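Local coordinates for protein Vng1086c (Halobacterium sp., PDB 2GF4) that is of unknown function but binds calcium and belongs to the uncharacterised UPF0058 family, at residues H10-F20 against V55-M66. Residues are numbered along the deposited sequence; the frame is centred on the assembly and turned at random.
Sequences HEQMVNIKDQF and VFLLGNALAAAM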
ATOM      1  N   HIS A  10     -12.898 -12.687   4.533  1.00 18.11           N
ATOM      2  CA  HIS A  10     -11.734 -13.065   5.316  1.00 18.46           C
ATOM      3  C   HIS A  10     -11.427 -14.581   5.089  1.00 20.85           C
ATOM      4  O   HIS A  10     -10.266 -14.914   4.837  1.00 19.89           O
ATOM      5  CB  HIS A  10     -12.024 -12.748   6.772  1.00 17.79           C
ATOM      6  CG  HIS A  10     -10.834 -12.844   7.674  1.00 18.29           C
ATOM      7  ND1 HIS A  10     -10.899 -12.569   9.023  1.00 18.42           N
ATOM      8  CD2 HIS A  10      -9.557 -13.219   7.430  1.00 15.88           C
ATOM      9  CE1 HIS A  10      -9.719 -12.780   9.563  1.00 14.89           C
ATOM     10  NE2 HIS A  10      -8.888 -13.170   8.621  1.00 18.02           N
ATOM     11  N   GLU A  11     -12.435 -15.471   5.120  1.00 22.58           N
ATOM     12  CA  GLU A  11     -12.206 -16.917   4.912  1.00 26.41           C
ATOM     13  C   GLU A  11     -11.516 -17.157   3.588  1.00 25.03           C
ATOM     14  O   GLU A  11     -10.544 -17.913   3.543  1.00 23.03           O
ATOM     15  CB  GLU A  11     -13.537 -17.674   4.913  1.00 31.77           C
ATOM     16  CG  GLU A  11     -13.466 -19.088   5.495  1.00 43.88           C
ATOM     17  CD  GLU A  11     -14.642 -19.354   6.429  1.00 52.42           C
ATOM     18  OE1 GLU A  11     -14.434 -19.787   7.587  1.00 55.30           O
ATOM     19  OE2 GLU A  11     -15.794 -19.115   5.996  1.00 55.59           O
ATOM     20  N   GLN A  12     -12.005 -16.533   2.514  1.00 23.08           N
ATOM     21  CA  GLN A  12     -11.391 -16.743   1.213  1.00 23.96           C
ATOM     22  C   GLN A  12      -9.979 -16.151   1.120  1.00 23.63           C
ATOM     23  O   GLN A  12      -9.114 -16.769   0.491  1.00 21.74           O
ATOM     24  CB  GLN A  12     -12.296 -16.183   0.113  1.00 26.20           C
ATOM     25  CG  GLN A  12     -13.566 -17.017  -0.115  1.00 30.16           C
ATOM     26  CD  GLN A  12     -13.291 -18.491  -0.372  1.00 32.01           C
ATOM     27  OE1 GLN A  12     -12.299 -18.863  -0.994  1.00 33.78           O
ATOM     28  NE2 GLN A  12     -14.206 -19.326   0.075  1.00 33.57           N
HETATM   29  N   MSE A  13      -9.725 -14.990   1.724  1.00 22.11           N
HETATM   30  CA  MSE A  13      -8.380 -14.419   1.673  1.00 21.90           C
HETATM   31  C   MSE A  13      -7.434 -15.337   2.421  1.00 21.80           C
HETATM   32  O   MSE A  13      -6.231 -15.335   2.126  1.00 19.69           O
HETATM   33  CB  MSE A  13      -8.370 -13.037   2.300  1.00 23.03           C
HETATM   34  CG  MSE A  13      -8.929 -12.001   1.310  1.00 24.70           C
HETATM   35 SE   MSE A  13      -7.818 -11.899  -0.403  1.00 37.21          SE
HETATM   36  CE  MSE A  13      -6.003 -11.154   0.249  1.00 28.07           C
ATOM     37  N   VAL A  14      -7.933 -16.099   3.393  1.00 21.86           N
ATOM     38  CA  VAL A  14      -7.043 -17.013   4.091  1.00 21.69           C
ATOM     39  C   VAL A  14      -6.798 -18.184   3.133  1.00 23.10           C
ATOM     40  O   VAL A  14      -5.685 -18.743   3.129  1.00 22.07           O
ATOM     41  CB  VAL A  14      -7.648 -17.412   5.407  1.00 22.48           C
ATOM     42  CG1 VAL A  14      -6.955 -18.602   5.934  1.00 22.24           C
ATOM     43  CG2 VAL A  14      -7.444 -16.261   6.362  1.00 20.25           C
ATOM     44  N   ASN A  15      -7.798 -18.560   2.324  1.00 22.68           N
ATOM     45  CA  ASN A  15      -7.545 -19.599   1.317  1.00 25.53           C
ATOM     46  C   ASN A  15      -6.455 -19.060   0.365  1.00 24.64           C
ATOM     47  O   ASN A  15      -5.588 -19.836  -0.021  1.00 26.96           O
ATOM     48  CB  ASN A  15      -8.803 -19.917   0.532  1.00 25.09           C
ATOM     49  CG  ASN A  15      -9.789 -20.733   1.344  1.00 26.72           C
ATOM     50  OD1 ASN A  15     -10.918 -20.938   0.943  1.00 29.97           O
ATOM     51  ND2 ASN A  15      -9.341 -21.207   2.516  1.00 22.93           N
ATOM     52  N   ILE A  16      -6.465 -17.772  -0.020  1.00 24.42           N
ATOM     53  CA  ILE A  16      -5.422 -17.236  -0.912  1.00 24.16           C
ATOM     54  C   ILE A  16      -4.051 -17.390  -0.213  1.00 25.29           C
ATOM     55  O   ILE A  16      -3.102 -17.910  -0.815  1.00 23.87           O
ATOM     56  CB  ILE A  16      -5.707 -15.743  -1.211  1.00 24.70           C
ATOM     57  CG1 ILE A  16      -6.982 -15.594  -2.048  1.00 23.66           C
ATOM     58  CG2 ILE A  16      -4.570 -15.157  -1.945  1.00 22.60           C
ATOM     59  CD1 ILE A  16      -6.832 -15.979  -3.406  1.00 24.00           C
ATOM     60  N   LYS A  17      -3.945 -16.939   1.040  1.00 25.94           N
ATOM     61  CA  LYS A  17      -2.712 -17.050   1.805  1.00 26.09           C
ATOM     62  C   LYS A  17      -2.169 -18.463   1.823  1.00 26.46           C
ATOM     63  O   LYS A  17      -0.974 -18.650   1.608  1.00 24.56           O
ATOM     64  CB  LYS A  17      -2.964 -16.646   3.233  1.00 26.71           C
ATOM     65  CG  LYS A  17      -1.761 -16.948   4.046  1.00 26.70           C
ATOM     66  CD  LYS A  17      -1.664 -16.033   5.173  1.00 28.34           C
ATOM     67  CE  LYS A  17      -2.462 -16.563   6.273  1.00 29.55           C
ATOM     68  NZ  LYS A  17      -1.992 -17.885   6.687  1.00 34.45           N
ATOM     69  N   ASP A  18      -3.026 -19.450   2.096  1.00 27.63           N
ATOM     70  CA  ASP A  18      -2.542 -20.820   2.142  1.00 29.74           C
ATOM     71  C   ASP A  18      -2.081 -21.260   0.776  1.00 30.59           C
ATOM     72  O   ASP A  18      -1.054 -21.930   0.679  1.00 30.23           O
ATOM     73  CB  ASP A  18      -3.612 -21.702   2.749  1.00 31.54           C
ATOM     74  CG  ASP A  18      -3.760 -21.435   4.246  1.00 32.36           C
ATOM     75  OD1 ASP A  18      -2.789 -20.980   4.891  1.00 34.10           O
ATOM     76  OD2 ASP A  18      -4.827 -21.676   4.815  1.00 36.69           O
ATOM     77  N   GLN A  19      -2.820 -20.874  -0.267  1.00 30.39           N
ATOM     78  CA  GLN A  19      -2.473 -21.156  -1.661  1.00 29.51           C
ATOM     79  C   GLN A  19      -1.051 -20.608  -1.913  1.00 29.47           C
ATOM     80  O   GLN A  19      -0.185 -21.356  -2.365  1.00 29.10           O
ATOM     81  CB  GLN A  19      -3.455 -20.416  -2.560  1.00 29.60           C
ATOM     82  CG  GLN A  19      -3.303 -20.811  -3.986  1.00 30.19           C
ATOM     83  CD  GLN A  19      -4.215 -20.066  -4.927  1.00 30.85           C
ATOM     84  OE1 GLN A  19      -4.959 -19.163  -4.538  1.00 26.86           O
ATOM     85  NE2 GLN A  19      -4.143 -20.446  -6.181  1.00 27.94           N
ATOM     86  N   PHE A  20      -0.822 -19.312  -1.631  1.00 29.24           N
ATOM     87  CA  PHE A  20       0.479 -18.667  -1.831  1.00 29.15           C
ATOM     88  C   PHE A  20       1.607 -19.387  -1.079  1.00 29.56           C
ATOM     89  O   PHE A  20       2.650 -19.649  -1.680  1.00 28.35           O
ATOM     90  CB  PHE A  20       0.396 -17.205  -1.361  1.00 26.86           C
ATOM     91  CG  PHE A  20       1.702 -16.458  -1.400  1.00 28.82           C
ATOM     92  CD1 PHE A  20       2.099 -15.745  -2.523  1.00 28.89           C
ATOM     93  CD2 PHE A  20       2.525 -16.440  -0.285  1.00 29.61           C
ATOM     94  CE1 PHE A  20       3.286 -15.021  -2.506  1.00 29.38           C
ATOM     95  CE2 PHE A  20       3.702 -15.716  -0.280  1.00 28.35           C
ATOM     96  CZ  PHE A  20       4.080 -15.013  -1.385  1.00 29.41           C
ATOM     97  N   VAL A  55      -8.559  -8.325   6.734  1.00 20.38           N
ATOM     98  CA  VAL A  55      -8.555  -8.453   5.281  1.00 21.86           C
ATOM     99  C   VAL A  55      -7.570  -7.444   4.690  1.00 24.03           C
ATOM    100  O   VAL A  55      -6.890  -7.755   3.712  1.00 23.72           O
ATOM    101  CB  VAL A  55      -9.958  -8.281   4.751  1.00 21.72           C
ATOM    102  CG1 VAL A  55      -9.930  -8.124   3.269  1.00 18.46           C
ATOM    103  CG2 VAL A  55     -10.739  -9.530   5.100  1.00 21.06           C
ATOM    104  N   PHE A  56      -7.496  -6.256   5.283  1.00 24.03           N
ATOM    105  CA  PHE A  56      -6.538  -5.235   4.851  1.00 25.09           C
ATOM    106  C   PHE A  56      -5.119  -5.811   4.912  1.00 24.83           C
ATOM    107  O   PHE A  56      -4.371  -5.731   3.937  1.00 25.24           O
ATOM    108  CB  PHE A  56      -6.629  -4.052   5.811  1.00 25.06           C
ATOM    109  CG  PHE A  56      -5.657  -2.973   5.506  1.00 28.31           C
ATOM    110  CD1 PHE A  56      -4.402  -2.956   6.088  1.00 29.77           C
ATOM    111  CD2 PHE A  56      -6.016  -1.932   4.673  1.00 29.41           C
ATOM    112  CE1 PHE A  56      -3.522  -1.948   5.797  1.00 29.85           C
ATOM    113  CE2 PHE A  56      -5.134  -0.931   4.386  1.00 30.21           C
ATOM    114  CZ  PHE A  56      -3.898  -0.928   4.957  1.00 30.02           C
ATOM    115  N   LEU A  57      -4.733  -6.386   6.050  1.00 24.01           N
ATOM    116  CA  LEU A  57      -3.389  -6.927   6.166  1.00 24.33           C
ATOM    117  C   LEU A  57      -3.077  -8.021   5.164  1.00 25.70           C
ATOM    118  O   LEU A  57      -1.924  -8.138   4.724  1.00 23.12           O
ATOM    119  CB  LEU A  57      -3.179  -7.430   7.582  1.00 24.31           C
ATOM    120  CG  LEU A  57      -3.055  -6.260   8.567  1.00 28.72           C
ATOM    121  CD1 LEU A  57      -3.067  -6.832   9.944  1.00 27.08           C
ATOM    122  CD2 LEU A  57      -1.776  -5.460   8.321  1.00 27.35           C
ATOM    123  N   LEU A  58      -4.085  -8.828   4.815  1.00 25.65           N
ATOM    124  CA  LEU A  58      -3.904  -9.924   3.851  1.00 26.95           C
ATOM    125  C   LEU A  58      -3.731  -9.381   2.441  1.00 27.37           C
ATOM    126  O   LEU A  58      -2.830  -9.826   1.725  1.00 27.32           O
ATOM    127  CB  LEU A  58      -5.115 -10.857   3.873  1.00 26.57           C
ATOM    128  CG  LEU A  58      -5.235 -11.706   5.137  1.00 25.69           C
ATOM    129  CD1 LEU A  58      -6.458 -12.534   5.082  1.00 27.64           C
ATOM    130  CD2 LEU A  58      -4.068 -12.585   5.237  1.00 26.31           C
ATOM    131  N   GLY A  59      -4.611  -8.461   2.032  1.00 27.44           N
ATOM    132  CA  GLY A  59      -4.498  -7.868   0.701  1.00 28.17           C
ATOM    133  C   GLY A  59      -3.167  -7.158   0.571  1.00 27.28           C
ATOM    134  O   GLY A  59      -2.439  -7.343  -0.395  1.00 28.61           O
ATOM    135  N   ASN A  60      -2.863  -6.321   1.541  1.00 29.52           N
ATOM    136  CA  ASN A  60      -1.626  -5.608   1.547  1.00 29.80           C
ATOM    137  C   ASN A  60      -0.448  -6.522   1.448  1.00 27.12           C
ATOM    138  O   ASN A  60       0.496  -6.260   0.708  1.00 24.16           O
ATOM    139  CB  ASN A  60      -1.535  -4.905   2.826  1.00 35.15           C
ATOM    140  CG  ASN A  60      -1.057  -3.578   2.652  1.00 42.08           C
ATOM    141  OD1 ASN A  60       0.076  -3.272   2.970  1.00 47.51           O
ATOM    142  ND2 ASN A  60      -1.899  -2.742   2.084  1.00 47.04           N
ATOM    143  N   ALA A  61      -0.464  -7.585   2.232  1.00 24.75           N
ATOM    144  CA  ALA A  61       0.672  -8.471   2.212  1.00 25.81           C
ATOM    145  C   ALA A  61       0.827  -9.214   0.916  1.00 26.48           C
ATOM    146  O   ALA A  61       1.955  -9.483   0.503  1.00 24.38           O
ATOM    147  CB  ALA A  61       0.561  -9.416   3.302  1.00 26.98           C
ATOM    148  N   LEU A  62      -0.277  -9.588   0.283  1.00 27.06           N
ATOM    149  CA  LEU A  62      -0.150 -10.285  -0.977  1.00 26.56           C
ATOM    150  C   LEU A  62       0.493  -9.309  -1.960  1.00 24.58           C
ATOM    151  O   LEU A  62       1.397  -9.701  -2.693  1.00 21.98           O
ATOM    152  CB  LEU A  62      -1.528 -10.682  -1.453  1.00 28.24           C
ATOM    153  CG  LEU A  62      -1.533 -11.632  -2.630  1.00 32.19           C
ATOM    154  CD1 LEU A  62      -0.985 -12.970  -2.200  1.00 33.39           C
ATOM    155  CD2 LEU A  62      -2.942 -11.770  -3.109  1.00 31.65           C
ATOM    156  N   ALA A  63       0.063  -8.055  -1.976  1.00 24.10           N
ATOM    157  CA  ALA A  63       0.640  -7.104  -2.919  1.00 25.48           C
ATOM    158  C   ALA A  63       2.111  -6.853  -2.638  1.00 28.21           C
ATOM    159  O   ALA A  63       2.895  -6.775  -3.580  1.00 29.61           O
ATOM    160  CB  ALA A  63      -0.126  -5.860  -2.862  1.00 22.50           C
ATOM    161  N   ALA A  64       2.498  -6.744  -1.371  1.00 29.06           N
ATOM    162  CA  ALA A  64       3.913  -6.553  -1.047  1.00 30.07           C
ATOM    163  C   ALA A  64       4.732  -7.762  -1.510  1.00 30.50           C
ATOM    164  O   ALA A  64       5.865  -7.589  -1.941  1.00 32.42           O
ATOM    165  CB  ALA A  64       4.074  -6.388   0.418  1.00 30.61           C
ATOM    166  N   ALA A  65       4.203  -8.976  -1.404  1.00 28.24           N
ATOM    167  CA  ALA A  65       4.970 -10.121  -1.866  1.00 26.43           C
ATOM    168  C   ALA A  65       5.146 -10.094  -3.393  1.00 25.55           C
ATOM    169  O   ALA A  65       6.168 -10.554  -3.890  1.00 25.85           O
ATOM    170  CB  ALA A  65       4.283 -11.350  -1.461  1.00 23.72           C
HETATM  171  N   MSE A  66       4.162  -9.597  -4.141  1.00 26.14           N
HETATM  172  CA  MSE A  66       4.322  -9.508  -5.595  1.00 25.01           C
HETATM  173  C   MSE A  66       5.383  -8.478  -5.899  1.00 24.88           C
HETATM  174  O   MSE A  66       6.151  -8.641  -6.839  1.00 24.69           O
HETATM  175  CB  MSE A  66       3.067  -8.992  -6.226  1.00 25.56           C
HETATM  176  CG  MSE A  66       1.913  -9.925  -6.006  1.00 26.52           C
HETATM  177 SE   MSE A  66       2.199 -11.838  -6.760  1.00 37.91          SE
HETATM  178  CE  MSE A  66       2.499 -13.035  -5.120  1.00 27.01           C
TER
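Leu58 drives its side chain into a hollow formed by His10, Met13, Val14 and Lys17, a knob-into-hole fit. Its CD1 methyl presses on the Met13 CB at 3.4 Å, tighter than ordinary carbon contact, and also meets His10 CD2, while the CD2 branch lies against the aliphatic part of Lys17. Selenomethionine Met13 answers from the other helix: bent at chi2 and chi3, its chain lays CE against the backbone of 55-66, 3.5 Å from Gly59 N. One turn earlier, Val55 CG2 rests on His10 CA at 3.7 Å; His10 NE2 is hydrogen-bonded with Tyr34 OH and ND1 with His51 ND1.

The two helix segments run roughly parallel, at 30°, with axes 10.0 Å apart, and splay toward their C-terminal ends: CA atoms are 5.6 Å apart for His10 and Val55 but 9.7 Å for Phe20 and Ala65. Larger groups bridge the widening. Phe20, its ring carried out by CG anti to the backbone N (chi1 175°), sets CZ 3.7 Å from Ala65 CB and receives Met66 CE at its edge, 3.4 Å from CE1. Between these ends, Leu62 CD2 meets Ile16 CG2, the side chains crossing nearly at right angles. Tyr34 closes one flank; Leu62 of a second subunit packs on Met13. Such interlocking apolar side chains are characteristic of a helical-bundle core, here joining helices 3-21 and 48-71, with His10 near Glu40, which with Asp38 binds calcium.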